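Long-range contacts in Slr1438 protein (Synechocystis sp., PDB 3K25), which is of uncertain function but probably binds carbohydrate and may act as a sugar isomerase: residues 29-33 with 95-101; 85-89 with 123-127; 111-117 with 130-136. All coordinates share one frame; numbering follows the deposited sequence.

Interaction 1. Residues 29-33 with 95-101; sequences PGRGG and RDLPWEV
Trp-99 and Pro-29 make the firmest link between these loops: Trp-99 N donates to Pro-29 O at 2.8 Å in a nearly straight bond, 166° at the hydrogen. The same oxygen also takes Gly-33 N of its own turn, and the two donors reach it from opposite faces of the carbonyl plane, so one acceptor both closes the turn and ties it to 95-101. A second, weak bond runs from Gly-32 N to Leu-97 O, 2.8 Å long but bent to 120°. Around these bonds the backbones lie close enough for CA-H...O contacts, among them Pro-98 CA to Gly-30 O at 3.2 Å.

The packing rests on the Trp-99 indole. Its CG lies beside the backbone N (chi1 -66°), which lays the five-membered ring against the glycines. Gly-33 CA sits over that ring, 3.9 Å from its centroid, in a CH-pi contact. Gly-32 and Gly-33 both have positive phi, which favours glycine. Trp-99 NE1 donates to Ala-94 O, and the indole meets Phe-134 edge-to-face. With an alanine in place of Trp-99, Gly-33 would probably lose the ring it rests on, Ala-94 O its donor and Phe-134 its aromatic partner. Further along, Pro-29 CG faces Val-101 CG2 at 4.4 Å.

Pro-29 to Gly-33 form the tight, glycine-rich turn of a beta-hairpin, joining antiparallel strands 23-28 and 34-40. Here that turn is docked on the chain entering edge strand 100-105 of the large antiparallel sheet, within a fold of the galactose mutarotase type.

Interaction 2. Residues 85-89 with 123-127; sequences SYRLK and LEAFP
Tyr-86 and Pro-127 approach from opposite directions and meet ring on ring. Pro-127 CD stands over one face of the phenol, 3.6 Å from its centroid and 24° off the normal, displaced toward the CD2-CE2 side in a CH-pi contact. Pro-127 CG follows along the ring, 3.5 Å from Tyr-86 CZ, so the pyrrolidine spans the aromatic from its side to its hydroxyl end. With CG beside the backbone N (chi1 -61°), the tyrosine ring extends from its strand across the 123-127 loop, and its CB passes Ala-125 O at 3.6 Å.

Strand 84-87 pairs with 78-81 in a two-stranded antiparallel hairpin, and the contact lays this hairpin against the turn that follows the short helix 120-123. No hydrogen bond crosses between the two segments.

Leu-88 also reaches Ala-125 O, from a different direction. Its CG is 3.4 Å from that oxygen, while its CD2 branch reaches Ala-125 CB at 4.0 Å. The CD1 branch instead turns to Phe-126, coming within 4.5 Å of CD1 of that ring. Phe-126 leaves its backbone heading away from 85-89 and touches Phe-79, Phe-93 and Phe-128.

Interaction 3. Residues 111-117 with 130-136; sequences RLDLRLS and FELVFSY
Leu-112, Leu-114 and Leu-116 pair with Tyr-136, Phe-134 and Leu-132 as the hydrogen-bonded pairs of two neighbouring antiparallel strands in the large sheet. Each pair exchanges two N-H...O bonds; Tyr-136 N to Leu-112 O, for example, is 2.9 Å and almost straight at 178°.

These six residues share one buried face. Across it Leu-114 meets Tyr-136 at about a right angle, its CD1 3.5 Å from CE1 of the ring. Beside them, Leu-116 CG lies in the plane of the Phe-130 ring at its edge, 3.9 Å from CE1.

The other face is mostly polar, with Val-133 among its charged and hydroxyl side chains. Arg-115, its chain extended from CG to NE, brings NE and NH2 side-on to a single oxygen, Glu-131 OE2; NH2 is 2.6 Å away, and the guanidinium and carboxylate planes stand 71° apart. NH1 is held by Glu-100 of the next strand. Asp-113 OD1 accepts Ser-135 OG at 2.9 Å and Arg-111 NE at 3.2 Å, from opposite faces of its plane, while Arg-111 NH2 donates to the syn lone pair of Asp-113 OD2.

This antiparallel pair, next to edge strand 100-105, is consistent with the beta-sandwich of the galactose mutarotase-like fold.

Overall arrangement
From the N terminus, the turn 29-33 comes first and waits about sixty residues for 95-101, so interaction 1 closes a loop that includes the hairpin segment 85-89. That segment finds its partner, 123-127, only later, so interactions 1 and 2 cross along the chain, yet they do not touch. Interaction 3 follows interaction 1 in series and also crosses interaction 2, since 123-127 falls between its two strands. Interactions 1 and 3 share the large sheet: Trp-99 packs on Leu-116, and Val-101 on Leu-112. Together they join the N-terminal sheet to the first strands of the large one, while interaction 2, its centre about 21 Å from that of interaction 3, joins the outlying hairpin 78-87 to the turn before strand 130-139.

Interaction 1. Residues 29-33 with 95-101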
ATOM      1  N   PRO A  29       9.091   9.837   4.407  1.00 28.66           N
ATOM      2  CA  PRO A  29      10.086   8.779   4.173  1.00 29.40           C
ATOM      3  C   PRO A  29      10.652   7.982   5.349  1.00 27.67           C
ATOM      4  O   PRO A  29      10.925   6.799   5.212  1.00 26.56           O
ATOM      5  CB  PRO A  29      11.183   9.509   3.398  1.00 29.99           C
ATOM      6  CG  PRO A  29      11.038  10.926   3.857  1.00 27.38           C
ATOM      7  CD  PRO A  29       9.563  11.113   3.847  1.00 31.59           C
ATOM      8  N   GLY A  30      10.844   8.630   6.492  1.00 31.47           N
ATOM      9  CA  GLY A  30      11.376   7.934   7.651  1.00 32.87           C
ATOM     10  C   GLY A  30      10.391   6.948   8.263  1.00 34.56           C
ATOM     11  O   GLY A  30      10.779   6.110   9.083  1.00 34.39           O
ATOM     12  N   ARG A  31       9.119   7.049   7.873  1.00 38.12           N
ATOM     13  CA  ARG A  31       8.075   6.163   8.376  1.00 35.48           C
ATOM     14  C   ARG A  31       7.610   5.172   7.324  1.00 34.95           C
ATOM     15  O   ARG A  31       6.411   5.037   7.088  1.00 34.67           O
ATOM     16  CB  ARG A  31       6.850   6.955   8.827  1.00 35.24           C
ATOM     17  CG  ARG A  31       7.075   7.863   9.987  1.00 32.19           C
ATOM     18  CD  ARG A  31       7.451   7.113  11.234  1.00 33.26           C
ATOM     19  NE  ARG A  31       6.691   7.640  12.361  1.00 36.27           N
ATOM     20  CZ  ARG A  31       5.465   7.243  12.664  1.00 39.83           C
ATOM     21  NH1 ARG A  31       4.888   6.309  11.929  1.00 37.69           N
ATOM     22  NH2 ARG A  31       4.809   7.796  13.675  1.00 38.35           N
ATOM     23  N   GLY A  32       8.547   4.495   6.677  1.00 19.02           N
ATOM     24  CA  GLY A  32       8.174   3.521   5.671  1.00 18.06           C
ATOM     25  C   GLY A  32       7.963   4.049   4.263  1.00 17.26           C
ATOM     26  O   GLY A  32       7.273   3.401   3.484  1.00 19.81           O
ATOM     27  N   GLY A  33       8.563   5.187   3.919  1.00 20.50           N
ATOM     28  CA  GLY A  33       8.386   5.748   2.582  1.00 20.61           C
ATOM     29  C   GLY A  33       6.900   5.897   2.311  1.00 20.19           C
ATOM     30  O   GLY A  33       6.408   5.640   1.214  1.00 21.72           O
ATOM     31  N   ARG A  95       7.120  -1.164   5.910  1.00 24.27           N
ATOM     32  CA  ARG A  95       6.254  -0.148   6.497  1.00 22.99           C
ATOM     33  C   ARG A  95       6.859   0.468   7.759  1.00 24.36           C
ATOM     34  O   ARG A  95       6.636   1.641   8.047  1.00 25.30           O
ATOM     35  CB  ARG A  95       4.904  -0.773   6.856  1.00 24.40           C
ATOM     36  CG  ARG A  95       4.995  -1.642   8.096  1.00 26.19           C
ATOM     37  CD  ARG A  95       3.997  -2.779   8.124  1.00 27.95           C
ATOM     38  NE  ARG A  95       2.651  -2.344   8.440  1.00 30.85           N
ATOM     39  CZ  ARG A  95       1.823  -3.023   9.220  1.00 31.67           C
ATOM     40  NH1 ARG A  95       2.208  -4.165   9.765  1.00 35.96           N
ATOM     41  NH2 ARG A  95       0.604  -2.564   9.444  1.00 29.23           N
ATOM     42  N   ASP A  96       7.623  -0.340   8.492  1.00 26.31           N
ATOM     43  CA  ASP A  96       8.247   0.040   9.759  1.00 24.46           C
ATOM     44  C   ASP A  96       9.649   0.639   9.723  1.00 23.82           C
ATOM     45  O   ASP A  96      10.214   0.907  10.779  1.00 24.93           O
ATOM     46  CB  ASP A  96       8.316  -1.184  10.677  1.00 25.70           C
ATOM     47  CG  ASP A  96       7.006  -1.932  10.754  1.00 27.78           C
ATOM     48  OD1 ASP A  96       5.995  -1.327  11.171  1.00 29.51           O
ATOM     49  OD2 ASP A  96       6.987  -3.127  10.394  1.00 31.21           O
ATOM     50  N   LEU A  97      10.220   0.844   8.539  1.00 21.00           N
ATOM     51  CA  LEU A  97      11.585   1.371   8.451  1.00 20.12           C
ATOM     52  C   LEU A  97      11.745   2.674   7.697  1.00 20.04           C
ATOM     53  O   LEU A  97      10.914   3.035   6.860  1.00 20.53           O
ATOM     54  CB  LEU A  97      12.503   0.349   7.791  1.00 20.47           C
ATOM     55  CG  LEU A  97      12.742  -0.959   8.527  1.00 21.33           C
ATOM     56  CD1 LEU A  97      13.311  -1.952   7.532  1.00 22.60           C
ATOM     57  CD2 LEU A  97      13.664  -0.754   9.717  1.00 15.77           C
ATOM     58  N   PRO A  98      12.826   3.411   7.992  1.00 25.48           N
ATOM     59  CA  PRO A  98      13.024   4.677   7.276  1.00 25.20           C
ATOM     60  C   PRO A  98      13.659   4.436   5.913  1.00 27.37           C
ATOM     61  O   PRO A  98      14.513   3.562   5.769  1.00 28.68           O
ATOM     62  CB  PRO A  98      13.934   5.470   8.214  1.00 24.75           C
ATOM     63  CG  PRO A  98      14.730   4.376   8.923  1.00 24.16           C
ATOM     64  CD  PRO A  98      13.681   3.329   9.197  1.00 24.97           C
ATOM     65  N   TRP A  99      13.207   5.205   4.924  1.00 25.36           N
ATOM     66  CA  TRP A  99      13.709   5.156   3.553  1.00 26.00           C
ATOM     67  C   TRP A  99      14.513   6.448   3.332  1.00 26.94           C
ATOM     68  O   TRP A  99      14.305   7.436   4.044  1.00 28.28           O
ATOM     69  CB  TRP A  99      12.535   5.111   2.570  1.00 24.42           C
ATOM     70  CG  TRP A  99      11.693   3.850   2.629  1.00 24.15           C
ATOM     71  CD1 TRP A  99      11.132   3.274   3.746  1.00 23.94           C
ATOM     72  CD2 TRP A  99      11.247   3.057   1.509  1.00 24.48           C
ATOM     73  NE1 TRP A  99      10.362   2.187   3.384  1.00 24.32           N
ATOM     74  CE2 TRP A  99      10.414   2.032   2.023  1.00 24.99           C
ATOM     75  CE3 TRP A  99      11.469   3.119   0.125  1.00 23.47           C
ATOM     76  CZ2 TRP A  99       9.800   1.076   1.195  1.00 25.29           C
ATOM     77  CZ3 TRP A  99      10.857   2.165  -0.698  1.00 21.02           C
ATOM     78  CH2 TRP A  99      10.032   1.159  -0.155  1.00 26.16           C
ATOM     79  N   GLU A 100      15.431   6.451   2.365  1.00 28.50           N
ATOM     80  CA  GLU A 100      16.233   7.650   2.088  1.00 30.07           C
ATOM     81  C   GLU A 100      15.815   8.249   0.757  1.00 31.39           C
ATOM     82  O   GLU A 100      15.480   7.514  -0.181  1.00 33.41           O
ATOM     83  CB  GLU A 100      17.721   7.320   1.958  1.00 30.93           C
ATOM     84  CG  GLU A 100      18.252   6.303   2.925  1.00 33.80           C
ATOM     85  CD  GLU A 100      19.677   5.886   2.607  1.00 37.32           C
ATOM     86  OE1 GLU A 100      19.923   5.381   1.484  1.00 37.73           O
ATOM     87  OE2 GLU A 100      20.545   6.065   3.488  1.00 41.32           O
ATOM     88  N   VAL A 101      15.852   9.576   0.659  1.00 26.47           N
ATOM     89  CA  VAL A 101      15.524  10.226  -0.602  1.00 27.83           C
ATOM     90  C   VAL A 101      16.803  10.210  -1.451  1.00 31.50           C
ATOM     91  O   VAL A 101      17.833  10.754  -1.042  1.00 35.35           O
ATOM     92  CB  VAL A 101      15.079  11.683  -0.391  1.00 26.70           C
ATOM     93  CG1 VAL A 101      14.669  12.296  -1.720  1.00 30.62           C
ATOM     94  CG2 VAL A 101      13.938  11.738   0.592  1.00 23.84           C
TER

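Interaction 2. Residues 85-89 with 123-127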
ATOM      1  N   SER A  85      14.738 -21.390   9.913  1.00 53.88           N
ATOM      2  CA  SER A  85      13.415 -20.807  10.131  1.00 48.43           C
ATOM      3  C   SER A  85      13.502 -19.289  10.350  1.00 42.28           C
ATOM      4  O   SER A  85      14.423 -18.796  11.015  1.00 41.64           O
ATOM      5  CB  SER A  85      12.756 -21.477  11.337  1.00 51.20           C
ATOM      6  OG  SER A  85      11.458 -20.961  11.543  1.00 52.94           O
ATOM      7  N   TYR A  86      12.543 -18.555   9.788  1.00 37.02           N
ATOM      8  CA  TYR A  86      12.533 -17.094   9.909  1.00 33.25           C
ATOM      9  C   TYR A  86      11.200 -16.530  10.381  1.00 33.63           C
ATOM     10  O   TYR A  86      10.145 -17.023   9.998  1.00 35.46           O
ATOM     11  CB  TYR A  86      12.920 -16.449   8.565  1.00 28.97           C
ATOM     12  CG  TYR A  86      14.313 -16.832   8.095  1.00 29.52           C
ATOM     13  CD1 TYR A  86      14.558 -18.087   7.528  1.00 31.23           C
ATOM     14  CD2 TYR A  86      15.402 -15.977   8.301  1.00 26.90           C
ATOM     15  CE1 TYR A  86      15.845 -18.487   7.189  1.00 32.96           C
ATOM     16  CE2 TYR A  86      16.697 -16.370   7.963  1.00 30.04           C
ATOM     17  CZ  TYR A  86      16.912 -17.629   7.408  1.00 33.92           C
ATOM     18  OH  TYR A  86      18.189 -18.034   7.070  1.00 36.32           O
ATOM     19  N   ARG A  87      11.262 -15.484  11.202  1.00 46.20           N
ATOM     20  CA  ARG A  87      10.069 -14.835  11.746  1.00 47.79           C
ATOM     21  C   ARG A  87       9.786 -13.499  11.059  1.00 40.72           C
ATOM     22  O   ARG A  87      10.657 -12.641  10.967  1.00 39.89           O
ATOM     23  CB  ARG A  87      10.252 -14.589  13.247  1.00 54.62           C
ATOM     24  CG  ARG A  87      10.649 -15.824  14.033  1.00 67.33           C
ATOM     25  CD  ARG A  87       9.494 -16.804  14.138  1.00 75.41           C
ATOM     26  NE  ARG A  87       8.372 -16.224  14.874  1.00 81.47           N
ATOM     27  CZ  ARG A  87       8.406 -15.896  16.164  1.00 82.62           C
ATOM     28  NH1 ARG A  87       7.334 -15.371  16.742  1.00 86.82           N
ATOM     29  NH2 ARG A  87       9.506 -16.103  16.880  1.00 78.90           N
ATOM     30  N   LEU A  88       8.559 -13.322  10.594  1.00 34.76           N
ATOM     31  CA  LEU A  88       8.152 -12.089   9.932  1.00 30.67           C
ATOM     32  C   LEU A  88       6.778 -11.645  10.390  1.00 32.36           C
ATOM     33  O   LEU A  88       5.814 -12.419  10.334  1.00 34.20           O
ATOM     34  CB  LEU A  88       8.094 -12.283   8.426  1.00 26.78           C
ATOM     35  CG  LEU A  88       9.377 -12.152   7.638  1.00 23.99           C
ATOM     36  CD1 LEU A  88       9.133 -12.683   6.239  1.00 26.18           C
ATOM     37  CD2 LEU A  88       9.805 -10.711   7.614  1.00 19.04           C
ATOM     38  N   LYS A  89       6.682 -10.392  10.825  1.00 52.04           N
ATOM     39  CA  LYS A  89       5.410  -9.839  11.273  1.00 52.46           C
ATOM     40  C   LYS A  89       4.504  -9.568  10.079  1.00 48.92           C
ATOM     41  O   LYS A  89       4.949  -9.535   8.933  1.00 45.49           O
ATOM     42  CB  LYS A  89       5.635  -8.540  12.052  1.00 53.59           C
ATOM     43  CG  LYS A  89       6.399  -8.727  13.352  1.00 60.75           C
ATOM     44  CD  LYS A  89       6.493  -7.426  14.136  1.00 62.29           C
ATOM     45  CE  LYS A  89       7.088  -7.641  15.525  1.00 65.15           C
ATOM     46  NZ  LYS A  89       6.947  -6.418  16.368  1.00 64.09           N
ATOM     47  N   LEU A 123      18.027  -8.910   7.504  1.00 23.81           N
ATOM     48  CA  LEU A 123      18.549 -10.204   7.053  1.00 26.92           C
ATOM     49  C   LEU A 123      18.248 -11.298   8.067  1.00 31.23           C
ATOM     50  O   LEU A 123      18.245 -12.489   7.748  1.00 35.18           O
ATOM     51  CB  LEU A 123      20.054 -10.085   6.855  1.00 28.82           C
ATOM     52  CG  LEU A 123      20.682 -10.147   5.459  1.00 29.72           C
ATOM     53  CD1 LEU A 123      19.846  -9.405   4.429  1.00 25.12           C
ATOM     54  CD2 LEU A 123      22.111  -9.557   5.566  1.00 29.47           C
ATOM     55  N   GLU A 124      17.984 -10.864   9.290  1.00 50.92           N
ATOM     56  CA  GLU A 124      17.691 -11.757  10.394  1.00 52.93           C
ATOM     57  C   GLU A 124      16.262 -12.306  10.317  1.00 52.14           C
ATOM     58  O   GLU A 124      15.942 -13.317  10.937  1.00 57.49           O
ATOM     59  CB  GLU A 124      17.909 -10.995  11.702  1.00 53.69           C
ATOM     60  CG  GLU A 124      18.147 -11.862  12.911  1.00 59.06           C
ATOM     61  CD  GLU A 124      18.670 -11.065  14.095  1.00 61.39           C
ATOM     62  OE1 GLU A 124      19.768 -10.473  13.977  1.00 60.03           O
ATOM     63  OE2 GLU A 124      17.987 -11.028  15.143  1.00 63.36           O
ATOM     64  N   ALA A 125      15.408 -11.638   9.545  1.00 31.99           N
ATOM     65  CA  ALA A 125      14.018 -12.062   9.383  1.00 29.59           C
ATOM     66  C   ALA A 125      13.704 -12.412   7.922  1.00 26.52           C
ATOM     67  O   ALA A 125      12.655 -12.999   7.623  1.00 26.41           O
ATOM     68  CB  ALA A 125      13.082 -10.946   9.858  1.00 24.85           C
ATOM     69  N   PHE A 126      14.627 -12.055   7.029  1.00 28.11           N
ATOM     70  CA  PHE A 126      14.470 -12.268   5.597  1.00 27.32           C
ATOM     71  C   PHE A 126      15.887 -12.252   5.015  1.00 29.04           C
ATOM     72  O   PHE A 126      16.397 -11.194   4.636  1.00 30.15           O
ATOM     73  CB  PHE A 126      13.634 -11.116   5.033  1.00 24.72           C
ATOM     74  CG  PHE A 126      13.236 -11.287   3.599  1.00 24.60           C
ATOM     75  CD1 PHE A 126      12.416 -12.350   3.211  1.00 25.91           C
ATOM     76  CD2 PHE A 126      13.675 -10.374   2.631  1.00 23.44           C
ATOM     77  CE1 PHE A 126      12.036 -12.505   1.863  1.00 24.62           C
ATOM     78  CE2 PHE A 126      13.303 -10.519   1.286  1.00 23.82           C
ATOM     79  CZ  PHE A 126      12.483 -11.586   0.900  1.00 25.52           C
ATOM     80  N   PRO A 127      16.531 -13.433   4.925  1.00 37.45           N
ATOM     81  CA  PRO A 127      17.893 -13.630   4.415  1.00 40.21           C
ATOM     82  C   PRO A 127      18.155 -13.320   2.944  1.00 39.52           C
ATOM     83  O   PRO A 127      18.703 -14.156   2.228  1.00 41.82           O
ATOM     84  CB  PRO A 127      18.160 -15.096   4.738  1.00 44.62           C
ATOM     85  CG  PRO A 127      16.830 -15.712   4.466  1.00 42.94           C
ATOM     86  CD  PRO A 127      15.878 -14.744   5.142  1.00 39.18           C
TER

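Interaction 3. Residues 111-117 with 130-136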
ATOM      1  N   ARG A 111       8.150  14.609  -8.609  1.00 38.42           N
ATOM      2  CA  ARG A 111       8.676  13.267  -8.421  1.00 34.09           C
ATOM      3  C   ARG A 111       9.705  13.105  -7.314  1.00 31.64           C
ATOM      4  O   ARG A 111      10.757  13.754  -7.321  1.00 31.91           O
ATOM      5  CB  ARG A 111       9.257  12.773  -9.744  1.00 35.86           C
ATOM      6  CG  ARG A 111      10.094  11.537  -9.626  1.00 32.92           C
ATOM      7  CD  ARG A 111      10.462  11.028 -10.990  1.00 34.48           C
ATOM      8  NE  ARG A 111      11.485   9.990 -10.923  1.00 35.46           N
ATOM      9  CZ  ARG A 111      11.806   9.210 -11.946  1.00 36.07           C
ATOM     10  NH1 ARG A 111      11.176   9.351 -13.105  1.00 38.73           N
ATOM     11  NH2 ARG A 111      12.765   8.305 -11.814  1.00 34.10           N
ATOM     12  N   LEU A 112       9.396  12.223  -6.372  1.00 31.69           N
ATOM     13  CA  LEU A 112      10.292  11.952  -5.254  1.00 29.02           C
ATOM     14  C   LEU A 112      10.750  10.487  -5.309  1.00 27.00           C
ATOM     15  O   LEU A 112       9.927   9.576  -5.407  1.00 26.04           O
ATOM     16  CB  LEU A 112       9.579  12.241  -3.928  1.00 25.40           C
ATOM     17  CG  LEU A 112      10.440  12.669  -2.732  1.00 23.27           C
ATOM     18  CD1 LEU A 112      11.629  11.757  -2.592  1.00 23.70           C
ATOM     19  CD2 LEU A 112      10.926  14.076  -2.947  1.00 28.60           C
ATOM     20  N   ASP A 113      12.061  10.273  -5.249  1.00 26.51           N
ATOM     21  CA  ASP A 113      12.627   8.928  -5.301  1.00 26.97           C
ATOM     22  C   ASP A 113      13.218   8.458  -3.966  1.00 26.13           C
ATOM     23  O   ASP A 113      14.163   9.045  -3.447  1.00 28.46           O
ATOM     24  CB  ASP A 113      13.677   8.865  -6.409  1.00 27.81           C
ATOM     25  CG  ASP A 113      13.050   8.854  -7.782  1.00 30.04           C
ATOM     26  OD1 ASP A 113      11.837   9.136  -7.875  1.00 32.26           O
ATOM     27  OD2 ASP A 113      13.760   8.568  -8.764  1.00 30.68           O
ATOM     28  N   LEU A 114      12.650   7.380  -3.431  1.00 29.61           N
ATOM     29  CA  LEU A 114      13.066   6.832  -2.146  1.00 27.08           C
ATOM     30  C   LEU A 114      13.717   5.463  -2.235  1.00 28.20           C
ATOM     31  O   LEU A 114      13.423   4.669  -3.132  1.00 27.96           O
ATOM     32  CB  LEU A 114      11.861   6.736  -1.218  1.00 24.89           C
ATOM     33  CG  LEU A 114      11.041   8.012  -1.071  1.00 25.96           C
ATOM     34  CD1 LEU A 114       9.921   7.767  -0.072  1.00 26.54           C
ATOM     35  CD2 LEU A 114      11.941   9.150  -0.598  1.00 25.94           C
ATOM     36  N   ARG A 115      14.575   5.176  -1.263  1.00 32.08           N
ATOM     37  CA  ARG A 115      15.283   3.908  -1.237  1.00 30.40           C
ATOM     38  C   ARG A 115      15.245   3.195   0.105  1.00 28.54           C
ATOM     39  O   ARG A 115      15.437   3.803   1.173  1.00 29.45           O
ATOM     40  CB  ARG A 115      16.738   4.126  -1.645  1.00 33.75           C
ATOM     41  CG  ARG A 115      17.684   2.991  -1.285  1.00 32.43           C
ATOM     42  CD  ARG A 115      19.098   3.338  -1.740  1.00 36.65           C
ATOM     43  NE  ARG A 115      20.039   2.245  -1.518  1.00 38.75           N
ATOM     44  CZ  ARG A 115      20.747   2.079  -0.409  1.00 38.61           C
ATOM     45  NH1 ARG A 115      20.636   2.943   0.596  1.00 32.09           N
ATOM     46  NH2 ARG A 115      21.564   1.041  -0.307  1.00 41.24           N
ATOM     47  N   LEU A 116      14.994   1.893   0.026  1.00 25.95           N
ATOM     48  CA  LEU A 116      14.973   1.034   1.196  1.00 23.88           C
ATOM     49  C   LEU A 116      15.908  -0.132   0.935  1.00 25.56           C
ATOM     50  O   LEU A 116      15.690  -0.942   0.026  1.00 25.98           O
ATOM     51  CB  LEU A 116      13.574   0.508   1.479  1.00 19.70           C
ATOM     52  CG  LEU A 116      13.558  -0.453   2.674  1.00 18.70           C
ATOM     53  CD1 LEU A 116      14.361   0.133   3.840  1.00 17.42           C
ATOM     54  CD2 LEU A 116      12.106  -0.722   3.069  1.00 15.70           C
ATOM     55  N   SER A 117      16.956  -0.202   1.741  1.00 31.15           N
ATOM     56  CA  SER A 117      17.957  -1.240   1.615  1.00 34.67           C
ATOM     57  C   SER A 117      17.922  -2.212   2.769  1.00 34.97           C
ATOM     58  O   SER A 117      17.586  -1.862   3.908  1.00 33.02           O
ATOM     59  CB  SER A 117      19.357  -0.619   1.552  1.00 35.21           C
ATOM     60  OG  SER A 117      20.361  -1.620   1.623  1.00 37.19           O
ATOM     61  N   PHE A 130      18.074  -7.532  -0.419  1.00 31.17           N
ATOM     62  CA  PHE A 130      17.168  -6.730  -1.234  1.00 29.48           C
ATOM     63  C   PHE A 130      17.475  -5.237  -1.254  1.00 29.81           C
ATOM     64  O   PHE A 130      18.091  -4.690  -0.339  1.00 30.68           O
ATOM     65  CB  PHE A 130      15.719  -6.923  -0.752  1.00 23.86           C
ATOM     66  CG  PHE A 130      15.363  -6.095   0.454  1.00 20.09           C
ATOM     67  CD1 PHE A 130      14.968  -4.763   0.306  1.00 17.68           C
ATOM     68  CD2 PHE A 130      15.484  -6.623   1.734  1.00 18.78           C
ATOM     69  CE1 PHE A 130      14.707  -3.962   1.418  1.00 12.69           C
ATOM     70  CE2 PHE A 130      15.226  -5.845   2.860  1.00 14.32           C
ATOM     71  CZ  PHE A 130      14.837  -4.504   2.707  1.00 12.42           C
ATOM     72  N   GLU A 131      17.023  -4.585  -2.314  1.00 26.06           N
ATOM     73  CA  GLU A 131      17.158  -3.142  -2.448  1.00 28.41           C
ATOM     74  C   GLU A 131      15.955  -2.638  -3.240  1.00 27.96           C
ATOM     75  O   GLU A 131      15.716  -3.061  -4.370  1.00 30.25           O
ATOM     76  CB  GLU A 131      18.460  -2.728  -3.147  1.00 31.57           C
ATOM     77  CG  GLU A 131      18.691  -1.217  -3.009  1.00 35.37           C
ATOM     78  CD  GLU A 131      20.104  -0.769  -3.345  1.00 41.69           C
ATOM     79  OE1 GLU A 131      20.455  -0.796  -4.537  1.00 41.29           O
ATOM     80  OE2 GLU A 131      20.860  -0.390  -2.415  1.00 43.44           O
ATOM     81  N   LEU A 132      15.195  -1.741  -2.628  1.00 28.32           N
ATOM     82  CA  LEU A 132      14.012  -1.188  -3.263  1.00 28.41           C
ATOM     83  C   LEU A 132      14.153   0.301  -3.509  1.00 28.08           C
ATOM     84  O   LEU A 132      14.594   1.034  -2.628  1.00 30.44           O
ATOM     85  CB  LEU A 132      12.786  -1.405  -2.367  1.00 27.37           C
ATOM     86  CG  LEU A 132      12.020  -2.725  -2.312  1.00 27.93           C
ATOM     87  CD1 LEU A 132      12.949  -3.916  -2.386  1.00 27.66           C
ATOM     88  CD2 LEU A 132      11.208  -2.733  -1.013  1.00 31.27           C
ATOM     89  N   VAL A 133      13.795   0.737  -4.711  1.00 30.37           N
ATOM     90  CA  VAL A 133      13.803   2.156  -5.037  1.00 28.97           C
ATOM     91  C   VAL A 133      12.420   2.415  -5.617  1.00 26.76           C
ATOM     92  O   VAL A 133      12.057   1.867  -6.660  1.00 24.76           O
ATOM     93  CB  VAL A 133      14.884   2.554  -6.085  1.00 33.51           C
ATOM     94  CG1 VAL A 133      16.287   2.400  -5.502  1.00 31.55           C
ATOM     95  CG2 VAL A 133      14.733   1.716  -7.320  1.00 34.76           C
ATOM     96  N   PHE A 134      11.631   3.219  -4.916  1.00 25.98           N
ATOM     97  CA  PHE A 134      10.287   3.536  -5.370  1.00 26.38           C
ATOM     98  C   PHE A 134      10.282   4.973  -5.827  1.00 29.63           C
ATOM     99  O   PHE A 134      10.949   5.832  -5.238  1.00 29.45           O
ATOM    100  CB  PHE A 134       9.255   3.367  -4.238  1.00 23.18           C
ATOM    101  CG  PHE A 134       8.947   1.927  -3.880  1.00 20.80           C
ATOM    102  CD1 PHE A 134       9.773   0.878  -4.307  1.00 19.44           C
ATOM    103  CD2 PHE A 134       7.851   1.625  -3.067  1.00 18.91           C
ATOM    104  CE1 PHE A 134       9.510  -0.440  -3.925  1.00 17.52           C
ATOM    105  CE2 PHE A 134       7.580   0.308  -2.679  1.00 19.81           C
ATOM    106  CZ  PHE A 134       8.407  -0.726  -3.104  1.00 16.92           C
ATOM    107  N   SER A 135       9.529   5.228  -6.887  1.00 24.07           N
ATOM    108  CA  SER A 135       9.420   6.564  -7.433  1.00 24.45           C
ATOM    109  C   SER A 135       7.965   6.989  -7.301  1.00 25.32           C
ATOM    110  O   SER A 135       7.060   6.313  -7.793  1.00 26.88           O
ATOM    111  CB  SER A 135       9.847   6.565  -8.907  1.00 25.02           C
ATOM    112  OG  SER A 135       9.750   7.858  -9.481  1.00 23.97           O
ATOM    113  N   TYR A 136       7.740   8.098  -6.609  1.00 37.20           N
ATOM    114  CA  TYR A 136       6.393   8.608  -6.444  1.00 37.17           C
ATOM    115  C   TYR A 136       6.286   9.826  -7.348  1.00 42.51           C
ATOM    116  O   TYR A 136       7.030  10.790  -7.195  1.00 44.63           O
ATOM    117  CB  TYR A 136       6.137   9.000  -4.994  1.00 33.95           C
ATOM    118  CG  TYR A 136       6.454   7.919  -3.986  1.00 31.37           C
ATOM    119  CD1 TYR A 136       7.768   7.531  -3.750  1.00 31.42           C
ATOM    120  CD2 TYR A 136       5.445   7.324  -3.226  1.00 28.72           C
ATOM    121  CE1 TYR A 136       8.077   6.595  -2.786  1.00 28.92           C
ATOM    122  CE2 TYR A 136       5.747   6.380  -2.251  1.00 26.52           C
ATOM    123  CZ  TYR A 136       7.069   6.026  -2.034  1.00 27.60           C
ATOM    124  OH  TYR A 136       7.401   5.149  -1.024  1.00 30.86           O
TER